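PDB 5UL3: 4'-phospho-dehydrooxetanocin synthase from Bacillus megaterium, which catalyses the cobalamin-dependent radical S-adenosylmethionine ring contraction of dAMP to an oxetane aldehyde in oxetanocin A biosynthesis. Local coordinates for residues P134-S139 against A304-T309; Q168-L173 against D198-H203; Q454-L459 against R495-M500. All blocks are in the same frame, centred on the assembly; numbering follows the deposited sequence.

Contact 1 of 3, residues P134-S139 against A304-T309. With EDO (1,2-ethanediol), chain V.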
ATOM      1  N   PRO A 134      -6.420   8.492  -7.066  1.00 40.23           N
ATOM      2  CA  PRO A 134      -6.892   7.280  -6.392  1.00 35.47           C
ATOM      3  C   PRO A 134      -6.156   6.029  -6.859  1.00 37.48           C
ATOM      4  O   PRO A 134      -5.504   6.000  -7.902  1.00 34.64           O
ATOM      5  CB  PRO A 134      -8.372   7.224  -6.780  1.00 36.91           C
ATOM      6  CG  PRO A 134      -8.431   7.914  -8.101  1.00 47.38           C
ATOM      7  CD  PRO A 134      -7.368   8.980  -8.081  1.00 38.31           C
ATOM      8  N   ARG A 135      -6.258   4.984  -6.041  1.00 25.81           N
ATOM      9  CA  ARG A 135      -5.872   3.634  -6.435  1.00 26.06           C
ATOM     10  C   ARG A 135      -6.999   2.703  -6.004  1.00 25.57           C
ATOM     11  O   ARG A 135      -7.665   2.945  -4.994  1.00 26.85           O
ATOM     12  CB  ARG A 135      -4.543   3.177  -5.799  1.00 34.16           C
ATOM     13  CG  ARG A 135      -4.617   3.098  -4.288  1.00 38.32           C
ATOM     14  CD  ARG A 135      -3.271   2.779  -3.605  1.00 45.43           C
ATOM     15  NE  ARG A 135      -2.942   1.359  -3.408  1.00 42.76           N
ATOM     16  CZ  ARG A 135      -3.642   0.488  -2.671  1.00 49.37           C
ATOM     17  NH1 ARG A 135      -4.777   0.858  -2.077  1.00 39.37           N
ATOM     18  NH2 ARG A 135      -3.211  -0.778  -2.541  1.00 29.36           N
ATOM     19  N   LEU A 136      -7.235   1.679  -6.806  1.00 24.26           N
ATOM     20  CA  LEU A 136      -8.248   0.676  -6.482  1.00 24.44           C
ATOM     21  C   LEU A 136      -8.147   0.275  -5.018  1.00 27.08           C
ATOM     22  O   LEU A 136      -7.081  -0.145  -4.547  1.00 23.70           O
ATOM     23  CB  LEU A 136      -8.054  -0.539  -7.386  1.00 24.84           C
ATOM     24  CG  LEU A 136      -9.004  -1.726  -7.149  1.00 24.29           C
ATOM     25  CD1 LEU A 136     -10.459  -1.326  -7.313  1.00 30.64           C
ATOM     26  CD2 LEU A 136      -8.647  -2.865  -8.087  1.00 28.40           C
ATOM     27  N   ASN A 137      -9.236   0.442  -4.271  1.00 22.97           N
ATOM     28  CA  ASN A 137      -9.175   0.221  -2.829  1.00 24.86           C
ATOM     29  C   ASN A 137      -9.403  -1.253  -2.514  1.00 25.58           C
ATOM     30  O   ASN A 137     -10.533  -1.750  -2.563  1.00 21.12           O
ATOM     31  CB  ASN A 137     -10.170   1.083  -2.068  1.00 24.96           C
ATOM     32  CG  ASN A 137     -10.049   0.886  -0.558  1.00 30.31           C
ATOM     33  OD1 ASN A 137     -10.939   0.318   0.071  1.00 25.66           O
ATOM     34  ND2 ASN A 137      -8.912   1.323   0.027  1.00 25.60           N
ATOM     35  N   LEU A 138      -8.335  -1.936  -2.121  1.00 22.77           N
ATOM     36  CA  LEU A 138      -8.440  -3.352  -1.785  1.00 23.17           C
ATOM     37  C   LEU A 138      -9.071  -3.571  -0.420  1.00 23.16           C
ATOM     38  O   LEU A 138      -9.695  -4.619  -0.190  1.00 23.16           O
ATOM     39  CB  LEU A 138      -7.041  -3.974  -1.823  1.00 21.41           C
ATOM     40  CG  LEU A 138      -6.334  -3.832  -3.182  1.00 21.02           C
ATOM     41  CD1 LEU A 138      -4.956  -4.475  -3.125  1.00 23.14           C
ATOM     42  CD2 LEU A 138      -7.167  -4.485  -4.307  1.00 24.06           C
ATOM     43  N   SER A 139      -8.883  -2.624   0.502  1.00 22.10           N
ATOM     44  CA  SER A 139      -9.421  -2.759   1.850  1.00 23.44           C
ATOM     45  C   SER A 139     -10.899  -3.114   1.803  1.00 24.30           C
ATOM     46  O   SER A 139     -11.349  -4.065   2.451  1.00 27.10           O
ATOM     47  CB  SER A 139      -9.213  -1.456   2.618  1.00 27.35           C
ATOM     48  OG  SER A 139      -7.877  -1.003   2.482  1.00 26.64           O
ATOM     49  N   ALA A 304      -5.017   4.169 -10.335  1.00 30.83           N
ATOM     50  CA  ALA A 304      -4.115   3.038 -10.535  1.00 27.05           C
ATOM     51  C   ALA A 304      -4.757   1.697 -10.184  1.00 22.95           C
ATOM     52  O   ALA A 304      -5.551   1.595  -9.242  1.00 27.22           O
ATOM     53  CB  ALA A 304      -2.857   3.207  -9.680  1.00 24.42           C
ATOM     54  N   LEU A 305      -4.346   0.659 -10.912  1.00 24.61           N
ATOM     55  CA  LEU A 305      -4.697  -0.722 -10.573  1.00 22.03           C
ATOM     56  C   LEU A 305      -3.787  -1.260  -9.468  1.00 25.97           C
ATOM     57  O   LEU A 305      -2.595  -0.960  -9.426  1.00 24.28           O
ATOM     58  CB  LEU A 305      -4.554  -1.618 -11.798  1.00 22.30           C
ATOM     59  CG  LEU A 305      -5.280  -1.089 -13.029  1.00 29.51           C
ATOM     60  CD1 LEU A 305      -4.726  -1.765 -14.257  1.00 29.44           C
ATOM     61  CD2 LEU A 305      -6.756  -1.371 -12.862  1.00 32.93           C
ATOM     62  N   THR A 306      -4.374  -2.069  -8.584  0.50 21.12           N
ATOM     63  CA  THR A 306      -3.669  -2.688  -7.470  0.50 22.62           C
ATOM     64  C   THR A 306      -4.088  -4.147  -7.379  0.50 20.07           C
ATOM     65  O   THR A 306      -5.104  -4.557  -7.944  0.50 20.18           O
ATOM     66  CB  THR A 306      -3.987  -1.987  -6.147  0.50 23.80           C
ATOM     67  OG1 THR A 306      -5.397  -2.075  -5.905  0.50 22.49           O
ATOM     68  CG2 THR A 306      -3.567  -0.512  -6.187  0.50 17.74           C
ATOM     69  N   LEU A 307      -3.290  -4.933  -6.653  1.00 21.50           N
ATOM     70  CA  LEU A 307      -3.645  -6.305  -6.310  1.00 18.99           C
ATOM     71  C   LEU A 307      -2.750  -6.694  -5.143  1.00 21.60           C
ATOM     72  O   LEU A 307      -1.615  -6.229  -5.054  1.00 21.19           O
ATOM     73  CB  LEU A 307      -3.415  -7.277  -7.465  1.00 22.50           C
ATOM     74  CG  LEU A 307      -3.903  -8.710  -7.204  1.00 26.25           C
ATOM     75  CD1 LEU A 307      -5.400  -8.704  -6.872  1.00 27.10           C
ATOM     76  CD2 LEU A 307      -3.627  -9.596  -8.421  1.00 27.60           C
ATOM     77  N   GLU A 308      -3.268  -7.533  -4.252  1.00 20.66           N
ATOM     78  CA  GLU A 308      -2.466  -8.103  -3.171  1.00 24.30           C
ATOM     79  C   GLU A 308      -2.356  -9.597  -3.440  1.00 23.10           C
ATOM     80  O   GLU A 308      -3.375 -10.300  -3.440  1.00 22.84           O
ATOM     81  CB  GLU A 308      -3.102  -7.821  -1.806  1.00 24.80           C
ATOM     82  CG  GLU A 308      -2.133  -8.089  -0.607  1.00 24.44           C
ATOM     83  CD  GLU A 308      -2.755  -7.838   0.773  1.00 25.94           C
ATOM     84  OE1 GLU A 308      -3.977  -8.054   0.931  1.00 22.75           O
ATOM     85  OE2 GLU A 308      -2.011  -7.445   1.717  1.00 23.74           O
ATOM     86  N   THR A 309      -1.139 -10.094  -3.708  1.00 19.21           N
ATOM     87  CA  THR A 309      -1.011 -11.508  -4.077  1.00 19.98           C
ATOM     88  C   THR A 309      -0.578 -12.375  -2.898  1.00 22.53           C
ATOM     89  O   THR A 309      -0.405 -13.589  -3.064  1.00 22.20           O
ATOM     90  CB  THR A 309      -0.028 -11.719  -5.253  1.00 19.80           C
ATOM     91  OG1 THR A 309       1.314 -11.372  -4.859  1.00 24.79           O
ATOM     92  CG2 THR A 309      -0.444 -10.871  -6.489  1.00 20.56           C
TER
HETATM   93  C1  EDO V 821      -0.015   3.123  -6.195  1.00 51.12           C
HETATM   94  O1  EDO V 821      -0.410   4.463  -6.533  1.00 61.29           O
HETATM   95  C2  EDO V 821       0.104   2.975  -4.678  1.00 42.55           C
HETATM   96  O2  EDO V 821      -0.099   1.606  -4.315  1.00 47.69           O
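The carbonyl oxygen of A304 is approached by two groups from R135-L136. L136 N donates to A304 O at 3.0 Å in an almost straight bond, and R135 CA adds a weaker CH···O contact. A304 N returns a more bent bond to P134 O, so the backbones form a single beta bridge next to strand 305-311. Beyond it the chain passes through N137, the N-cap, into helix 138-149, and side chains take over. T306 is modelled in two conformers, and its side-chain contacts given here belong to one of them. In that conformer T306 OG1 donates to L136 O at 2.9 Å from above the carbonyl plane, with L138 CG also packed on this hydroxyl, and T306 CG2 presses over one face of the R135 guanidinium, 3.4 Å from R135 NE. The R135 chain bends at chi3 (-89°), laying the group across the threonine at roughly a right angle; ethanediol O2 meets R135 NE near the guanidinium plane, and R135 NH2 bonds cobalamin. L138 CD1 lies 4.0 Å from E308 CB. The E308 carboxylate divides its oxygens between cobalamin and R311, while S139 OG holds the cofactor from the helix start. The backbone bridge and the side chains beside it join the Rossmann domain to the partial barrel of the radical SAM domain, so that R135, S139 and E308 reach one cofactor from two domains.

Contact 2 of 3, residues Q168-L173 against D198-H203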
ATOM      1  N   GLN A 168     -22.816  13.127   0.747  1.00 30.56           N
ATOM      2  CA  GLN A 168     -23.215  12.149  -0.259  1.00 28.98           C
ATOM      3  C   GLN A 168     -23.189  10.733   0.309  1.00 30.38           C
ATOM      4  O   GLN A 168     -24.020   9.894  -0.063  1.00 28.42           O
ATOM      5  CB  GLN A 168     -22.322  12.262  -1.495  1.00 35.93           C
ATOM      6  CG  GLN A 168     -22.545  13.568  -2.267  1.00 36.40           C
ATOM      7  CD  GLN A 168     -21.596  13.743  -3.444  1.00 47.66           C
ATOM      8  OE1 GLN A 168     -20.405  13.431  -3.361  1.00 34.00           O
ATOM      9  NE2 GLN A 168     -22.124  14.260  -4.549  1.00 55.40           N
ATOM     10  N   ILE A 169     -22.241  10.441   1.200  1.00 27.91           N
ATOM     11  CA  ILE A 169     -22.241   9.132   1.861  1.00 27.65           C
ATOM     12  C   ILE A 169     -23.546   8.923   2.615  1.00 28.10           C
ATOM     13  O   ILE A 169     -24.211   7.894   2.462  1.00 30.36           O
ATOM     14  CB  ILE A 169     -21.043   9.003   2.809  1.00 25.40           C
ATOM     15  CG1 ILE A 169     -19.740   8.918   2.005  1.00 30.77           C
ATOM     16  CG2 ILE A 169     -21.251   7.791   3.747  1.00 27.96           C
ATOM     17  CD1 ILE A 169     -18.505   9.211   2.837  1.00 26.20           C
ATOM     18  N   ILE A 170     -23.937   9.910   3.430  1.00 31.33           N
ATOM     19  CA  ILE A 170     -25.144   9.763   4.244  1.00 29.98           C
ATOM     20  C   ILE A 170     -26.369   9.605   3.354  1.00 31.05           C
ATOM     21  O   ILE A 170     -27.229   8.747   3.602  1.00 28.54           O
ATOM     22  CB  ILE A 170     -25.293  10.953   5.207  1.00 33.84           C
ATOM     23  CG1 ILE A 170     -24.089  11.041   6.145  1.00 35.00           C
ATOM     24  CG2 ILE A 170     -26.602  10.851   5.985  1.00 33.44           C
ATOM     25  CD1 ILE A 170     -23.913   9.819   7.039  1.00 31.88           C
ATOM     26  N   LYS A 171     -26.464  10.428   2.302  1.00 32.14           N
ATOM     27  CA  LYS A 171     -27.548  10.291   1.335  1.00 29.82           C
ATOM     28  C   LYS A 171     -27.587   8.886   0.758  1.00 35.32           C
ATOM     29  O   LYS A 171     -28.665   8.284   0.626  1.00 29.32           O
ATOM     30  CB  LYS A 171     -27.376  11.303   0.195  1.00 36.05           C
ATOM     31  CG  LYS A 171     -27.796  12.737   0.488  1.00 43.36           C
ATOM     32  CD  LYS A 171     -27.813  13.538  -0.824  1.00 46.35           C
ATOM     33  CE  LYS A 171     -28.544  12.754  -1.927  1.00 58.15           C
ATOM     34  NZ  LYS A 171     -28.572  13.412  -3.275  1.00 66.01           N
ATOM     35  N   ASN A 172     -26.417   8.355   0.396  0.50 31.64           N
ATOM     36  CA  ASN A 172     -26.327   7.005  -0.150  0.50 33.06           C
ATOM     37  C   ASN A 172     -26.837   5.973   0.848  0.50 27.79           C
ATOM     38  O   ASN A 172     -27.563   5.047   0.474  0.50 29.62           O
ATOM     39  CB  ASN A 172     -24.873   6.719  -0.545  0.50 31.12           C
ATOM     40  CG  ASN A 172     -24.698   5.393  -1.271  0.50 35.75           C
ATOM     41  OD1 ASN A 172     -25.126   4.343  -0.796  0.50 32.91           O
ATOM     42  ND2 ASN A 172     -24.042   5.440  -2.427  0.50 34.04           N
ATOM     43  N   LEU A 173     -26.455   6.114   2.119  1.00 29.45           N
ATOM     44  CA  LEU A 173     -26.885   5.161   3.139  1.00 27.31           C
ATOM     45  C   LEU A 173     -28.397   5.191   3.324  1.00 25.03           C
ATOM     46  O   LEU A 173     -29.034   4.143   3.479  1.00 26.99           O
ATOM     47  CB  LEU A 173     -26.192   5.461   4.466  1.00 28.39           C
ATOM     48  CG  LEU A 173     -24.666   5.265   4.499  1.00 27.37           C
ATOM     49  CD1 LEU A 173     -24.058   5.822   5.782  1.00 27.22           C
ATOM     50  CD2 LEU A 173     -24.330   3.762   4.355  1.00 25.87           C
ATOM     51  N   ASP A 198     -20.711  10.199  13.618  1.00 32.42           N
ATOM     52  CA  ASP A 198     -21.684  11.084  14.262  1.00 35.78           C
ATOM     53  C   ASP A 198     -22.990  11.138  13.475  1.00 29.13           C
ATOM     54  O   ASP A 198     -24.075  10.958  14.037  1.00 34.88           O
ATOM     55  CB  ASP A 198     -21.099  12.492  14.412  1.00 33.84           C
ATOM     56  CG  ASP A 198     -20.089  12.607  15.548  1.00 35.30           C
ATOM     57  OD1 ASP A 198     -19.876  11.646  16.330  1.00 33.88           O
ATOM     58  OD2 ASP A 198     -19.490  13.692  15.655  1.00 36.00           O
ATOM     59  N   LEU A 199     -22.894  11.347  12.153  1.00 29.26           N
ATOM     60  CA  LEU A 199     -24.078  11.451  11.301  1.00 26.34           C
ATOM     61  C   LEU A 199     -24.808  10.119  11.167  1.00 35.32           C
ATOM     62  O   LEU A 199     -26.042  10.085  11.097  1.00 30.91           O
ATOM     63  CB  LEU A 199     -23.672  11.960   9.926  1.00 24.57           C
ATOM     64  CG  LEU A 199     -23.407  13.455   9.879  1.00 33.58           C
ATOM     65  CD1 LEU A 199     -22.555  13.765   8.675  1.00 35.83           C
ATOM     66  CD2 LEU A 199     -24.749  14.168   9.798  1.00 31.74           C
ATOM     67  N   ILE A 200     -24.064   9.011  11.098  1.00 29.45           N
ATOM     68  CA  ILE A 200     -24.702   7.699  11.038  1.00 28.84           C
ATOM     69  C   ILE A 200     -25.541   7.463  12.284  1.00 27.79           C
ATOM     70  O   ILE A 200     -26.698   7.039  12.200  1.00 30.08           O
ATOM     71  CB  ILE A 200     -23.645   6.592  10.870  1.00 28.39           C
ATOM     72  CG1 ILE A 200     -23.052   6.643   9.464  1.00 28.25           C
ATOM     73  CG2 ILE A 200     -24.273   5.221  11.163  1.00 28.26           C
ATOM     74  CD1 ILE A 200     -21.833   5.717   9.296  1.00 31.76           C
ATOM     75  N   TYR A 201     -24.955   7.701  13.465  1.00 29.13           N
ATOM     76  CA  TYR A 201     -25.691   7.430  14.697  1.00 29.29           C
ATOM     77  C   TYR A 201     -26.828   8.428  14.904  1.00 32.17           C
ATOM     78  O   TYR A 201     -27.881   8.055  15.432  1.00 35.78           O
ATOM     79  CB  TYR A 201     -24.757   7.433  15.902  1.00 32.79           C
ATOM     80  CG  TYR A 201     -23.946   6.160  16.026  1.00 34.76           C
ATOM     81  CD1 TYR A 201     -24.547   4.971  16.410  1.00 34.76           C
ATOM     82  CD2 TYR A 201     -22.586   6.152  15.753  1.00 36.03           C
ATOM     83  CE1 TYR A 201     -23.818   3.805  16.522  1.00 35.50           C
ATOM     84  CE2 TYR A 201     -21.849   4.987  15.860  1.00 36.74           C
ATOM     85  CZ  TYR A 201     -22.475   3.815  16.241  1.00 30.92           C
ATOM     86  OH  TYR A 201     -21.755   2.640  16.354  1.00 31.98           O
ATOM     87  N   SER A 202     -26.652   9.689  14.491  1.00 32.95           N
ATOM     88  CA  SER A 202     -27.780  10.613  14.614  1.00 36.63           C
ATOM     89  C   SER A 202     -28.948  10.181  13.730  1.00 37.61           C
ATOM     90  O   SER A 202     -30.108  10.365  14.115  1.00 38.13           O
ATOM     91  CB  SER A 202     -27.354  12.058  14.311  1.00 35.76           C
ATOM     92  OG  SER A 202     -26.886  12.234  12.986  1.00 39.54           O
ATOM     93  N   HIS A 203     -28.677   9.559  12.577  1.00 31.66           N
ATOM     94  CA  HIS A 203     -29.768   9.065  11.746  1.00 26.64           C
ATOM     95  C   HIS A 203     -30.336   7.743  12.246  1.00 31.69           C
ATOM     96  O   HIS A 203     -31.526   7.472  12.051  1.00 30.57           O
ATOM     97  CB  HIS A 203     -29.311   8.938  10.296  1.00 30.65           C
ATOM     98  CG  HIS A 203     -29.273  10.249   9.575  1.00 30.06           C
ATOM     99  ND1 HIS A 203     -28.220  11.134   9.685  1.00 39.79           N
ATOM    100  CD2 HIS A 203     -30.188  10.847   8.776  1.00 27.98           C
ATOM    101  CE1 HIS A 203     -28.474  12.209   8.960  1.00 38.40           C
ATOM    102  NE2 HIS A 203     -29.660  12.058   8.394  1.00 30.05           N
TER
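Apolar contacts carry most of the meeting between I170 and L173 on helix 166-176 and L199 and I200 on helix 190-205. I170 CD1 lies 3.6 Å from L199 CB and also touches I200 CG1, while I170 CG1 runs against L199 CB and CD1. One turn further on, L173 CD1 rests 3.9 Å from I200 CG1, the two side chains crossing at about a right angle. I200 thus takes a methyl from each of two successive helix turns, and it also touches I213 of strand 212-216.

The second kind of interaction is CH-pi. I170 CG2 sits over one face of the H203 imidazole, 4.0 Å from the ring centroid and displaced toward the rim that carries CE1. The two branches of I170 therefore divide the work: CG2, anti to the backbone N, goes to the histidine, and the CG1-CD1 arm goes to the leucine and isoleucine.

The hydrogen bond that orients the ring is made within helix 190-205. H203 ND1 donates in the imidazole plane to L199 O at 2.8 Å, a carbonyl that also accepts from S202 OG at 3.0 Å and from H203 N in the ordinary helical pattern.

The short helical segments run 33° from parallel, with their axes 10.6 Å apart. They belong to consecutive beta-alpha-beta crossovers of the cobalamin-housing Rossmann fold, flanking strand 180-184 in the chain. The ND1 bond to L199 O probably limits rotation of the ring, whose face meets I170, and between these two segments the contact is apolar and CH-pi in kind.

Contact 3 of 3, residues Q454-L459 against R495-M500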
ATOM      1  N   GLN A 454      25.803  -6.317   2.524  1.00 28.59           N
ATOM      2  CA  GLN A 454      24.746  -7.129   1.927  1.00 27.38           C
ATOM      3  C   GLN A 454      23.730  -6.256   1.205  1.00 24.49           C
ATOM      4  O   GLN A 454      23.226  -6.626   0.139  1.00 27.97           O
ATOM      5  CB  GLN A 454      24.055  -7.954   3.002  1.00 25.99           C
ATOM      6  CG  GLN A 454      22.824  -8.740   2.577  1.00 25.35           C
ATOM      7  CD  GLN A 454      22.231  -9.473   3.780  1.00 28.03           C
ATOM      8  OE1 GLN A 454      22.587  -9.165   4.912  1.00 30.13           O
ATOM      9  NE2 GLN A 454      21.328 -10.416   3.546  1.00 26.20           N
ATOM     10  N   ASN A 455      23.411  -5.096   1.780  1.00 24.17           N
ATOM     11  CA  ASN A 455      22.481  -4.184   1.116  1.00 25.87           C
ATOM     12  C   ASN A 455      23.052  -3.688  -0.208  1.00 29.29           C
ATOM     13  O   ASN A 455      22.334  -3.624  -1.214  1.00 26.27           O
ATOM     14  CB  ASN A 455      22.166  -3.012   2.042  1.00 27.45           C
ATOM     15  CG  ASN A 455      21.191  -3.384   3.138  1.00 32.27           C
ATOM     16  OD1 ASN A 455      20.261  -4.144   2.916  1.00 37.79           O
ATOM     17  ND2 ASN A 455      21.388  -2.832   4.319  1.00 33.61           N
ATOM     18  N   ILE A 456      24.337  -3.313  -0.219  1.00 30.93           N
ATOM     19  CA  ILE A 456      24.989  -2.888  -1.460  1.00 28.92           C
ATOM     20  C   ILE A 456      24.841  -3.962  -2.533  1.00 26.44           C
ATOM     21  O   ILE A 456      24.453  -3.684  -3.674  1.00 26.20           O
ATOM     22  CB  ILE A 456      26.472  -2.565  -1.204  1.00 31.02           C
ATOM     23  CG1 ILE A 456      26.625  -1.300  -0.353  1.00 32.42           C
ATOM     24  CG2 ILE A 456      27.230  -2.465  -2.530  1.00 33.32           C
ATOM     25  CD1 ILE A 456      26.180  -0.007  -1.082  1.00 30.06           C
ATOM     26  N   ILE A 457      25.136  -5.215  -2.177  1.00 24.54           N
ATOM     27  CA  ILE A 457      25.102  -6.277  -3.174  1.00 23.30           C
ATOM     28  C   ILE A 457      23.679  -6.521  -3.673  1.00 27.15           C
ATOM     29  O   ILE A 457      23.472  -6.782  -4.860  1.00 23.97           O
ATOM     30  CB  ILE A 457      25.743  -7.557  -2.609  1.00 25.75           C
ATOM     31  CG1 ILE A 457      27.248  -7.335  -2.426  1.00 30.60           C
ATOM     32  CG2 ILE A 457      25.488  -8.743  -3.543  1.00 24.27           C
ATOM     33  CD1 ILE A 457      27.897  -8.336  -1.480  1.00 37.31           C
ATOM     34  N   ALA A 458      22.680  -6.450  -2.786  1.00 25.22           N
ATOM     35  CA  ALA A 458      21.305  -6.611  -3.242  1.00 25.06           C
ATOM     36  C   ALA A 458      20.971  -5.563  -4.298  1.00 25.71           C
ATOM     37  O   ALA A 458      20.354  -5.878  -5.320  1.00 25.50           O
ATOM     38  CB  ALA A 458      20.322  -6.514  -2.069  1.00 21.88           C
ATOM     39  N   LEU A 459      21.386  -4.318  -4.071  1.00 25.88           N
ATOM     40  CA  LEU A 459      21.080  -3.247  -5.027  1.00 25.89           C
ATOM     41  C   LEU A 459      21.810  -3.466  -6.343  1.00 28.32           C
ATOM     42  O   LEU A 459      21.269  -3.193  -7.422  1.00 25.75           O
ATOM     43  CB  LEU A 459      21.451  -1.885  -4.443  1.00 24.23           C
ATOM     44  CG  LEU A 459      20.748  -1.469  -3.153  1.00 27.28           C
ATOM     45  CD1 LEU A 459      21.225  -0.066  -2.708  1.00 27.77           C
ATOM     46  CD2 LEU A 459      19.237  -1.531  -3.311  1.00 28.08           C
ATOM     47  N   ARG A 495      28.272   5.563  -1.794  1.00 29.45           N
ATOM     48  CA  ARG A 495      28.924   4.515  -2.574  1.00 27.89           C
ATOM     49  C   ARG A 495      28.436   4.538  -4.017  1.00 34.38           C
ATOM     50  O   ARG A 495      27.234   4.651  -4.279  1.00 29.25           O
ATOM     51  CB  ARG A 495      28.682   3.145  -1.945  1.00 28.17           C
ATOM     52  CG  ARG A 495      29.522   2.960  -0.682  1.00 32.23           C
ATOM     53  CD  ARG A 495      29.426   1.576  -0.143  1.00 40.26           C
ATOM     54  NE  ARG A 495      30.004   0.589  -1.041  1.00 39.63           N
ATOM     55  CZ  ARG A 495      30.271  -0.659  -0.679  1.00 41.31           C
ATOM     56  NH1 ARG A 495      30.017  -1.051   0.561  1.00 43.58           N
ATOM     57  NH2 ARG A 495      30.784  -1.512  -1.552  1.00 41.89           N
ATOM     58  N   THR A 496      29.380   4.442  -4.954  1.00 35.86           N
ATOM     59  CA  THR A 496      29.075   4.426  -6.379  1.00 31.38           C
ATOM     60  C   THR A 496      29.298   3.051  -7.003  1.00 33.98           C
ATOM     61  O   THR A 496      29.213   2.909  -8.228  1.00 36.92           O
ATOM     62  CB  THR A 496      29.909   5.494  -7.106  1.00 30.93           C
ATOM     63  OG1 THR A 496      31.306   5.298  -6.824  1.00 34.89           O
ATOM     64  CG2 THR A 496      29.499   6.878  -6.635  1.00 36.02           C
ATOM     65  N   ASP A 497      29.561   2.030  -6.195  1.00 33.82           N
ATOM     66  CA  ASP A 497      29.741   0.678  -6.711  1.00 32.95           C
ATOM     67  C   ASP A 497      28.531  -0.206  -6.449  1.00 34.47           C
ATOM     68  O   ASP A 497      28.652  -1.435  -6.449  1.00 36.02           O
ATOM     69  CB  ASP A 497      31.000   0.049  -6.118  1.00 38.29           C
ATOM     70  CG  ASP A 497      30.917  -0.111  -4.619  1.00 43.07           C
ATOM     71  OD1 ASP A 497      30.142   0.630  -3.979  1.00 39.23           O
ATOM     72  OD2 ASP A 497      31.638  -0.975  -4.076  1.00 50.51           O
ATOM     73  N   ALA A 498      27.363   0.394  -6.233  1.00 32.31           N
ATOM     74  CA  ALA A 498      26.142  -0.355  -5.976  1.00 31.37           C
ATOM     75  C   ALA A 498      25.195  -0.343  -7.164  1.00 28.50           C
ATOM     76  O   ALA A 498      24.710  -1.393  -7.582  1.00 31.32           O
ATOM     77  CB  ALA A 498      25.427   0.210  -4.736  1.00 28.79           C
ATOM     78  N   LEU A 499      24.934   0.820  -7.751  1.00 28.48           N
ATOM     79  CA  LEU A 499      23.928   0.901  -8.806  1.00 27.93           C
ATOM     80  C   LEU A 499      24.551   0.542 -10.151  1.00 33.74           C
ATOM     81  O   LEU A 499      25.495   1.200 -10.606  1.00 33.04           O
ATOM     82  CB  LEU A 499      23.302   2.296  -8.834  1.00 32.89           C
ATOM     83  CG  LEU A 499      22.718   2.758  -7.489  1.00 30.93           C
ATOM     84  CD1 LEU A 499      22.158   4.175  -7.578  1.00 29.40           C
ATOM     85  CD2 LEU A 499      21.643   1.779  -6.997  1.00 27.11           C
ATOM     86  N   MET A 500      24.025  -0.507 -10.778  1.00 27.05           N
ATOM     87  CA  MET A 500      24.516  -1.010 -12.052  1.00 28.44           C
ATOM     88  C   MET A 500      23.583  -0.596 -13.180  1.00 29.04           C
ATOM     89  O   MET A 500      22.363  -0.504 -13.005  1.00 30.36           O
ATOM     90  CB  MET A 500      24.627  -2.537 -12.048  1.00 26.53           C
ATOM     91  CG  MET A 500      25.570  -3.111 -11.007  1.00 29.97           C
ATOM     92  SD  MET A 500      27.306  -2.735 -11.341  1.00 32.19           S
ATOM     93  CE  MET A 500      27.615  -1.597 -10.014  1.00 33.32           C
TER
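I456 covers one face of the R495 guanidinium, with I456 CG1 3.4 Å above its plane and offset toward the rim, closest to R495 NH1 at 3.5 Å. Its other atoms spread along the same chain: I456 CD1 reaches back to R495 CD at 3.7 Å, and I456 CG2 lies near R495 NH2. The two side chains run obliquely to one another, the arginine folding at chi3 (66°) to bring its planar end over the isoleucine.

That plane is held from its edge by D497, which R495 grips side-on. R495 NE donates to D497 OD1 at 2.9 Å on the syn side of the oxygen, and R495 NH2 forms a salt bridge to D497 OD2 at 2.7 Å, both partners close to the guanidinium plane. E453, about one turn before I456 on its helix, takes R495 NH1 in a further salt bridge. With D497 on the NE/NH2 edge and E453 at NH1, the positive charge is probably well balanced although an apolar side chain covers one face.

Helix 452-464 lies between strands 432-436 and 470-473 in the chain, within the partial triose phosphate isomerase barrel of the radical SAM domain, and 495-500 is in the loop that follows helix 484-493. The loop thus packs on an outer helix of the barrel, F492 of helix 484-493 also touching I456.

Further along the loop, A498 CB fits against I456 CD1 at 3.7 Å, where the CA atoms of the two segments are nearest. L459 CB and L499 CD2 touch more loosely at 4.5 Å. Two helix residues tie down the loop backbone: R460 NH2 donates to D497 O, and S463 OG accepts from M500 N while bonding L459 O.

Contact 1 lies near the middle of the chain, its centre about 8 Å from the chain's centre, and supplies residues that hydrogen-bond cobalamin; its E308 side chain is about 10 Å from the iron-sulfur cluster. Contact 2 is nested within the chain loop that contact 1 closes, in the Rossmann domain, its centre about 26 Å from that of contact 1; the I200 side chain is about 10 Å from cobalamin. Contact 3 follows both in sequence, about 31 Å from contact 1 between centres, with the L459 side chain about 11 Å from that of E436 of the S-adenosylmethionine site. Contacts 2 and 3 lie on opposite sides of the chain's centre, their own centres about 53 Å apart.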